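Local structure of protein synthesis inhibitor I (Hordeum vulgare, 4FBC) at residues A17-N20 with V21-S25; G265-V269 with A270-E274. The protein belongs to the ribosome-inactivating protein family and is a single-chain plant inhibitor of protein synthesis. The protein carries 3 engineered substitutions. One frame throughout, in Å; residues are numbered along the deposited sequence.

Both contacts are local, each formed within one unbroken run of chain. Contact 1 comes first, near the N terminus. It turns the chain out of strand 16-20, an outermost strand of the six-stranded mixed sheet, and leads it into helix 25-39. Contact 2 follows some 240 residues later. It caps the N-terminal end of helix 269-278, after the loop that follows helix 248-254. The two lie in series, so they neither nest nor cross. The centres of contact 1 and contact 2 are about 36 Å apart, on opposite sides of the chain's centre, and the two do not touch. Contact 1 ties sheet to helix, whereas contact 2 starts a surface helix near the C terminus.

Contact 1. Residues A17-N20 with V21-S25; sequences ATFN and VQASS
A type I beta turn from Asn20 to Ala23 ends the edge strand 16-20. Its closing bond runs from Ala23 N to Asn20 O, 2.9 Å long and fairly straight at 159° at the hydrogen. The donor sits above the carbonyl plane. The Asn20 side chain adds a second bond. Its OD1 accepts from Gln22 N at 3.0 Å, and again the donor stands well out of the amide plane. CG lies anti to the backbone N (chi1 160°), which brings OD1 within reach of Gln22 N. Asn20 therefore grips the turn with both its backbone and its side-chain oxygen. This is an Asx turn overlaid on the beta turn, at the point where the strand ends. Strand 16-20 pairs with strand 64-70, and Val21 still hydrogen-bonds to Lys70 through the backbone. The buried ring of Phe19 packs against the turn. Its CE1 meets the methyl CB of Ala23 at 3.8 Å, approaching obliquely. Another ring carbon, CE2, lies 3.8 Å from Val21 CA, also at an oblique angle. Ser24 O lies at the ring edge, near its plane, 4.2 Å from Phe19 CE1. Phe31 of helix 25-39 and Leu139 of helix 136-147 also pack on Phe19. Arg136 NH1 hydrogen-bonds to the carbonyl oxygens of Val21 and Ala23. Ser24 is the N-cap of helix 25-39, and its OG accepts from Asp27 N.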
ATOM      1  N   ALA A  17      11.073  -3.099  -5.003  1.00 19.81           N
ATOM      2  CA  ALA A  17      10.696  -4.438  -4.552  1.00 19.91           C
ATOM      3  C   ALA A  17      10.140  -5.202  -5.740  1.00 22.18           C
ATOM      4  O   ALA A  17       9.325  -4.675  -6.495  1.00 19.69           O
ATOM      5  CB  ALA A  17       9.655  -4.364  -3.426  1.00 16.55           C
ATOM      6  N   THR A  18      10.562  -6.452  -5.909  1.00 19.95           N
ATOM      7  CA  THR A  18      10.157  -7.220  -7.075  1.00 19.19           C
ATOM      8  C   THR A  18       9.475  -8.512  -6.646  1.00 18.06           C
ATOM      9  O   THR A  18       9.916  -9.171  -5.698  1.00 21.48           O
ATOM     10  CB  THR A  18      11.371  -7.528  -7.987  1.00 25.63           C
ATOM     11  OG1 THR A  18      11.910  -6.300  -8.496  1.00 23.04           O
ATOM     12  CG2 THR A  18      10.968  -8.408  -9.160  1.00 21.52           C
ATOM     13  N   PHE A  19       8.379  -8.850  -7.319  1.00 19.79           N
ATOM     14  CA  PHE A  19       7.706 -10.116  -7.068  1.00 21.58           C
ATOM     15  C   PHE A  19       7.339 -10.807  -8.375  1.00 22.57           C
ATOM     16  O   PHE A  19       6.775 -10.199  -9.285  1.00 20.29           O
ATOM     17  CB  PHE A  19       6.455  -9.911  -6.200  1.00 18.97           C
ATOM     18  CG  PHE A  19       5.718 -11.188  -5.879  1.00 20.27           C
ATOM     19  CD1 PHE A  19       6.323 -12.185  -5.119  1.00 19.87           C
ATOM     20  CD2 PHE A  19       4.421 -11.391  -6.335  1.00 20.57           C
ATOM     21  CE1 PHE A  19       5.647 -13.362  -4.817  1.00 17.11           C
ATOM     22  CE2 PHE A  19       3.728 -12.569  -6.039  1.00 21.26           C
ATOM     23  CZ  PHE A  19       4.348 -13.560  -5.280  1.00 21.04           C
ATOM     24  N   ASN A  20       7.676 -12.091  -8.461  1.00 20.28           N
ATOM     25  CA  ASN A  20       7.251 -12.944  -9.557  1.00 21.27           C
ATOM     26  C   ASN A  20       5.880 -13.524  -9.207  1.00 21.49           C
ATOM     27  O   ASN A  20       5.733 -14.202  -8.190  1.00 23.99           O
ATOM     28  CB  ASN A  20       8.319 -14.032  -9.762  1.00 26.48           C
ATOM     29  CG  ASN A  20       7.810 -15.250 -10.515  1.00 24.05           C
ATOM     30  OD1 ASN A  20       6.822 -15.200 -11.251  1.00 27.21           O
ATOM     31  ND2 ASN A  20       8.512 -16.365 -10.338  1.00 30.84           N
ATOM     32  N   VAL A  21       4.877 -13.264 -10.046  1.00 19.12           N
ATOM     33  CA  VAL A  21       3.498 -13.627  -9.709  1.00 23.06           C
ATOM     34  C   VAL A  21       3.256 -15.135  -9.619  1.00 23.66           C
ATOM     35  O   VAL A  21       2.217 -15.567  -9.118  1.00 24.07           O
ATOM     36  CB  VAL A  21       2.448 -12.985 -10.664  1.00 23.19           C
ATOM     37  CG1 VAL A  21       2.682 -11.490 -10.782  1.00 24.46           C
ATOM     38  CG2 VAL A  21       2.480 -13.631 -12.038  1.00 28.13           C
ATOM     39  N   GLN A  22       4.201 -15.936 -10.103  1.00 25.62           N
ATOM     40  CA  GLN A  22       4.074 -17.389  -9.990  1.00 26.78           C
ATOM     41  C   GLN A  22       4.845 -17.949  -8.787  1.00 27.63           C
ATOM     42  O   GLN A  22       4.860 -19.165  -8.561  1.00 23.80           O
ATOM     43  CB  GLN A  22       4.498 -18.088 -11.294  1.00 25.60           C
ATOM     44  CG  GLN A  22       3.568 -17.821 -12.493  1.00 30.79           C
ATOM     45  CD  GLN A  22       2.134 -18.333 -12.288  1.00 38.08           C
ATOM     46  OE1 GLN A  22       1.910 -19.434 -11.765  1.00 35.37           O
ATOM     47  NE2 GLN A  22       1.156 -17.531 -12.708  1.00 35.81           N
ATOM     48  N   ALA A  23       5.468 -17.063  -8.005  1.00 20.78           N
ATOM     49  CA  ALA A  23       6.307 -17.489  -6.874  1.00 22.25           C
ATOM     50  C   ALA A  23       5.492 -17.974  -5.671  1.00 18.93           C
ATOM     51  O   ALA A  23       4.268 -17.841  -5.636  1.00 23.02           O
ATOM     52  CB  ALA A  23       7.270 -16.382  -6.461  1.00 24.29           C
ATOM     53  N   SER A  24       6.182 -18.551  -4.688  1.00 21.72           N
ATOM     54  CA  SER A  24       5.517 -19.178  -3.548  1.00 21.77           C
ATOM     55  C   SER A  24       4.904 -18.163  -2.598  1.00 19.97           C
ATOM     56  O   SER A  24       5.260 -16.977  -2.617  1.00 17.66           O
ATOM     57  CB  SER A  24       6.496 -20.040  -2.750  1.00 19.09           C
ATOM     58  OG  SER A  24       7.455 -19.223  -2.090  1.00 18.96           O
ATOM     59  N   SER A  25       4.000 -18.654  -1.755  1.00 18.22           N
ATOM     60  CA  SER A  25       3.384 -17.863  -0.694  1.00 17.73           C
ATOM     61  C   SER A  25       4.446 -17.314   0.249  1.00 19.54           C
ATOM     62  O   SER A  25       4.350 -16.173   0.708  1.00 20.61           O
ATOM     63  CB  SER A  25       2.389 -18.725   0.089  1.00 22.83           C
ATOM     64  OG  SER A  25       1.743 -17.975   1.096  1.00 27.15           O
TER

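Contact 2. Residues G265-V269 with A270-E274; sequences GGLTV and AKALE
The backbone passes from an extended form at Leu267 and Thr268 into helical angles from Val269 onward. Two bonds start the helix: Ala272 N to Thr268 O, 2.9 Å and nearly along the carbonyl axis, and Leu273 N to Val269 O at 3.1 Å. Thr268 OG1 accepts from Lys271 N at 3.0 Å, with 162° at the hydrogen. With chi1 at 55°, the hydroxyl is turned to the helix start, where that N-H meets it. Leu267 precedes the cap and reaches forward to the first turn with both methyls. CD1 rests on Ala272 CB at 3.9 Å, while CD2 lies against Lys271 CG. Val269 and Leu273 run side by side, one turn apart, with CG1 and CD1 4.0 Å apart. Lys271 bends at chi2, and its NZ meets Glu274 OE1 at 2.6 Å from above the carboxylate plane, a salt bridge within the helix. Glu262 OE2, from the preceding loop, hydrogen-bonds to Val269 N, so a carboxylate also faces this helix start. Pro54 and Phe260, from loops, also touch the buried Ala272. The helix thus begins with an N-cap threonine and a hydrophobic staple between Leu267 and Ala272.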
ATOM      1  N   GLY A 265       0.591  14.828  22.435  1.00 23.74           N
ATOM      2  CA  GLY A 265       1.582  14.264  23.333  1.00 23.37           C
ATOM      3  C   GLY A 265       2.632  13.406  22.644  1.00 23.60           C
ATOM      4  O   GLY A 265       3.642  13.045  23.250  1.00 24.72           O
ATOM      5  N   GLY A 266       2.401  13.085  21.374  1.00 24.52           N
ATOM      6  CA  GLY A 266       3.350  12.288  20.616  1.00 24.01           C
ATOM      7  C   GLY A 266       4.286  13.134  19.775  1.00 21.00           C
ATOM      8  O   GLY A 266       4.272  14.363  19.856  1.00 20.16           O
ATOM      9  N   LEU A 267       5.107  12.469  18.968  1.00 18.21           N
ATOM     10  CA  LEU A 267       6.019  13.152  18.062  1.00 19.56           C
ATOM     11  C   LEU A 267       5.281  14.072  17.101  1.00 17.69           C
ATOM     12  O   LEU A 267       4.217  13.733  16.587  1.00 18.18           O
ATOM     13  CB  LEU A 267       6.803  12.128  17.238  1.00 20.12           C
ATOM     14  CG  LEU A 267       7.873  11.320  17.966  1.00 21.31           C
ATOM     15  CD1 LEU A 267       8.401  10.210  17.062  1.00 20.96           C
ATOM     16  CD2 LEU A 267       9.008  12.215  18.424  1.00 22.55           C
ATOM     17  N   THR A 268       5.868  15.233  16.844  1.00 18.79           N
ATOM     18  CA  THR A 268       5.381  16.106  15.794  1.00 17.97           C
ATOM     19  C   THR A 268       5.981  15.655  14.483  1.00 16.22           C
ATOM     20  O   THR A 268       6.945  14.881  14.465  1.00 16.34           O
ATOM     21  CB  THR A 268       5.848  17.542  16.019  1.00 15.54           C
ATOM     22  OG1 THR A 268       7.278  17.553  16.144  1.00 17.23           O
ATOM     23  CG2 THR A 268       5.212  18.125  17.281  1.00 23.51           C
ATOM     24  N   VAL A 269       5.426  16.159  13.388  1.00 12.68           N
ATOM     25  CA  VAL A 269       6.013  15.960  12.069  1.00 15.68           C
ATOM     26  C   VAL A 269       7.499  16.322  12.065  1.00 17.67           C
ATOM     27  O   VAL A 269       8.342  15.526  11.620  1.00 16.02           O
ATOM     28  CB  VAL A 269       5.251  16.753  10.997  1.00 16.07           C
ATOM     29  CG1 VAL A 269       6.060  16.850   9.722  1.00 15.77           C
ATOM     30  CG2 VAL A 269       3.904  16.070  10.730  1.00 18.66           C
ATOM     31  N   ALA A 270       7.834  17.497  12.592  1.00 16.19           N
ATOM     32  CA  ALA A 270       9.224  17.948  12.548  1.00 15.33           C
ATOM     33  C   ALA A 270      10.156  17.065  13.370  1.00 14.49           C
ATOM     34  O   ALA A 270      11.251  16.716  12.918  1.00 14.87           O
ATOM     35  CB  ALA A 270       9.344  19.410  12.987  1.00 17.96           C
ATOM     36  N   LYS A 271       9.738  16.708  14.577  1.00 16.49           N
ATOM     37  CA  LYS A 271      10.601  15.899  15.433  1.00 17.90           C
ATOM     38  C   LYS A 271      10.777  14.477  14.889  1.00 14.36           C
ATOM     39  O   LYS A 271      11.879  13.936  14.922  1.00 15.53           O
ATOM     40  CB  LYS A 271      10.105  15.883  16.884  1.00 17.17           C
ATOM     41  CG  LYS A 271      11.163  15.380  17.878  1.00 23.67           C
ATOM     42  CD  LYS A 271      12.412  16.272  17.819  1.00 25.82           C
ATOM     43  CE  LYS A 271      13.463  15.908  18.864  1.00 32.11           C
ATOM     44  NZ  LYS A 271      14.524  16.980  18.963  1.00 27.39           N
ATOM     45  N   ALA A 272       9.711  13.874  14.365  1.00 14.58           N
ATOM     46  CA  ALA A 272       9.842  12.522  13.819  1.00 16.07           C
ATOM     47  C   ALA A 272      10.727  12.508  12.579  1.00 16.39           C
ATOM     48  O   ALA A 272      11.444  11.539  12.333  1.00 16.05           O
ATOM     49  CB  ALA A 272       8.460  11.917  13.505  1.00 13.09           C
ATOM     50  N   LEU A 273      10.690  13.587  11.794  1.00 13.91           N
ATOM     51  CA  LEU A 273      11.536  13.656  10.612  1.00 16.21           C
ATOM     52  C   LEU A 273      12.982  13.884  11.051  1.00 13.56           C
ATOM     53  O   LEU A 273      13.916  13.371  10.429  1.00 15.30           O
ATOM     54  CB  LEU A 273      11.059  14.757   9.650  1.00 17.92           C
ATOM     55  CG  LEU A 273       9.848  14.401   8.774  1.00 13.42           C
ATOM     56  CD1 LEU A 273       9.398  15.606   7.956  1.00 18.09           C
ATOM     57  CD2 LEU A 273      10.220  13.261   7.854  1.00 15.63           C
ATOM     58  N   GLU A 274      13.162  14.645  12.125  1.00 13.97           N
ATOM     59  CA  GLU A 274      14.497  14.859  12.682  1.00 15.06           C
ATOM     60  C   GLU A 274      15.106  13.531  13.122  1.00 14.85           C
ATOM     61  O   GLU A 274      16.258  13.225  12.787  1.00 12.98           O
ATOM     62  CB  GLU A 274      14.442  15.836  13.855  1.00 15.69           C
ATOM     63  CG  GLU A 274      15.730  15.919  14.641  1.00 17.68           C
ATOM     64  CD  GLU A 274      15.651  16.932  15.756  1.00 21.87           C
ATOM     65  OE1 GLU A 274      16.110  16.628  16.882  1.00 21.46           O
ATOM     66  OE2 GLU A 274      15.125  18.035  15.503  1.00 17.80           O
TER